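Local coordinates for hypothetical protein PAE2307 (Pyrobaculum aerophilum, PDB 1WVQ), which probably acts as an adenosine-specific kinase and carries a stably phosphorylated histidine, at residues K30-L35 against F48-C53. Residues are numbered along the deposited sequence; the frame is centred on the assembly and turned at random.
Sequences KTVEDL and FGIAFC
The Phe52 ring turns one face to Thr31, whose CB stands 3.9 Å from the ring centroid and only 3° off the ring normal, a CH-pi contact; Thr31 CG2 lies over the same face, 3.8 Å from Phe52 CD1. This is helix-on-sheet packing within an alpha/beta domain: the first turn of helix 31-40 runs nearly antiparallel, at 157°, to strand 47-53 of the antiparallel five-stranded sheet. Phe52 CG is anti to the backbone N (chi1 169°), which carries the ring out from the strand toward the first turn of the helix, where the strand 87-92 residue Phe87 also touches it. Threonine suits this place because its methyl and CB meet the aromatic face while OG1 hydrogen-bonds to Phe28 O. An alanine in place of Phe52 would probably open a gap against Thr31 and leave its methyl without the aromatic surface. Ile50, two residues back on the strand and facing the same way, supplies a beta-branched chain, at home in a strand, whose CG1-CD1 arm packs against Val32 and Leu35, apolar residues suited to this buried, purely van der Waals contact. Ile50 CG1 lies 4.0 Å from Leu35 CB, and Ile50 CD1 meets Val32 CG2 at 3.8 Å.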
loop_
_atom_site.group_PDB
_atom_site.type_symbol
_atom_site.label_atom_id
_atom_site.label_comp_id
_atom_site.label_asym_id
_atom_site.label_seq_id
_atom_site.Cartn_x
_atom_site.Cartn_y
_atom_site.Cartn_z
ATOM N N LYS A 30 3.274 16.888 12.711
ATOM C CA LYS A 30 3.803 16.684 11.365
ATOM C C LYS A 30 2.687 16.414 10.349
ATOM O O LYS A 30 2.902 16.516 9.146
ATOM C CB LYS A 30 4.819 15.537 11.366
ATOM C CG LYS A 30 5.669 15.459 10.093
ATOM C CD LYS A 30 6.937 14.625 10.301
ATOM C CE LYS A 30 6.662 13.130 10.436
ATOM N NZ LYS A 30 6.358 12.503 9.115
ATOM N N THR A 31 1.496 16.083 10.835
ATOM C CA THR A 31 0.359 15.819 9.959
ATOM C C THR A 31 0.135 16.927 8.925
ATOM O O THR A 31 -0.091 16.652 7.741
ATOM C CB THR A 31 -0.949 15.661 10.780
ATOM O OG1 THR A 31 -0.889 14.457 11.550
ATOM C CG2 THR A 31 -2.167 15.603 9.860
ATOM N N VAL A 32 0.199 18.178 9.367
ATOM C CA VAL A 32 -0.045 19.286 8.454
ATOM C C VAL A 32 0.929 19.320 7.279
ATOM O O VAL A 32 0.517 19.562 6.146
ATOM C CB VAL A 32 -0.038 20.647 9.202
ATOM C CG1 VAL A 32 1.362 21.016 9.622
ATOM C CG2 VAL A 32 -0.637 21.731 8.317
ATOM N N GLU A 33 2.209 19.063 7.529
ATOM C CA GLU A 33 3.185 19.070 6.446
ATOM C C GLU A 33 3.046 17.840 5.555
ATOM O O GLU A 33 3.147 17.940 4.330
ATOM C CB GLU A 33 4.607 19.162 7.004
ATOM C CG GLU A 33 4.870 20.487 7.714
ATOM C CD GLU A 33 6.344 20.851 7.805
ATOM O OE1 GLU A 33 7.153 20.324 7.012
ATOM O OE2 GLU A 33 6.681 21.692 8.660
ATOM N N ASP A 34 2.801 16.681 6.153
ATOM C CA ASP A 34 2.664 15.474 5.351
ATOM C C ASP A 34 1.440 15.527 4.440
ATOM O O ASP A 34 1.488 15.048 3.306
ATOM C CB ASP A 34 2.620 14.232 6.246
ATOM C CG ASP A 34 3.969 13.931 6.897
ATOM O OD1 ASP A 34 5.000 14.497 6.462
ATOM O OD2 ASP A 34 4.004 13.107 7.836
ATOM N N LEU A 35 0.349 16.116 4.921
ATOM C CA LEU A 35 -0.848 16.234 4.097
ATOM C C LEU A 35 -0.604 17.249 2.978
ATOM O O LEU A 35 -1.049 17.055 1.850
ATOM C CB LEU A 35 -2.057 16.640 4.952
ATOM C CG LEU A 35 -2.634 15.532 5.846
ATOM C CD1 LEU A 35 -3.792 16.084 6.655
ATOM C CD2 LEU A 35 -3.101 14.358 4.987
ATOM N N PHE A 48 -5.630 24.018 -2.964
ATOM C CA PHE A 48 -6.129 23.422 -1.734
ATOM C C PHE A 48 -5.883 24.247 -0.485
ATOM O O PHE A 48 -5.123 25.216 -0.485
ATOM C CB PHE A 48 -5.443 22.072 -1.529
ATOM C CG PHE A 48 -3.952 22.187 -1.405
ATOM C CD1 PHE A 48 -3.153 22.306 -2.541
ATOM C CD2 PHE A 48 -3.355 22.290 -0.152
ATOM C CE1 PHE A 48 -1.781 22.533 -2.433
ATOM C CE2 PHE A 48 -1.981 22.518 -0.028
ATOM C CZ PHE A 48 -1.193 22.641 -1.174
ATOM N N GLY A 49 -6.540 23.811 0.582
ATOM C CA GLY A 49 -6.391 24.413 1.889
ATOM C C GLY A 49 -6.452 23.227 2.831
ATOM O O GLY A 49 -7.322 22.373 2.685
ATOM N N ILE A 50 -5.512 23.139 3.765
ATOM C CA ILE A 50 -5.517 22.038 4.723
ATOM C C ILE A 50 -5.322 22.597 6.127
ATOM O O ILE A 50 -4.471 23.456 6.353
ATOM C CB ILE A 50 -4.418 20.961 4.384
ATOM C CG1 ILE A 50 -4.432 19.831 5.426
ATOM C CG2 ILE A 50 -3.056 21.613 4.252
ATOM C CD1 ILE A 50 -3.560 20.064 6.656
ATOM N N ALA A 51 -6.153 22.134 7.055
ATOM C CA ALA A 51 -6.069 22.574 8.443
ATOM C C ALA A 51 -6.110 21.348 9.348
ATOM O O ALA A 51 -6.818 20.382 9.064
ATOM C CB ALA A 51 -7.221 23.521 8.765
ATOM N N PHE A 52 -5.345 21.395 10.434
ATOM C CA PHE A 52 -5.254 20.285 11.380
ATOM C C PHE A 52 -5.377 20.775 12.818
ATOM O O PHE A 52 -4.724 21.741 13.206
ATOM C CB PHE A 52 -3.914 19.569 11.184
ATOM C CG PHE A 52 -3.580 18.570 12.262
ATOM C CD1 PHE A 52 -4.315 17.402 12.403
ATOM C CD2 PHE A 52 -2.496 18.785 13.106
ATOM C CE1 PHE A 52 -3.973 16.456 13.371
ATOM C CE2 PHE A 52 -2.143 17.849 14.079
ATOM C CZ PHE A 52 -2.879 16.681 14.211
ATOM N N CYS A 53 -6.211 20.101 13.605
ATOM C CA CYS A 53 -6.410 20.474 15.001
ATOM C C CYS A 53 -5.396 19.821 15.936
ATOM O O CYS A 53 -5.564 18.672 16.336
ATOM C CB CYS A 53 -7.821 20.095 15.458
ATOM S SG CYS A 53 -9.132 21.061 14.689
#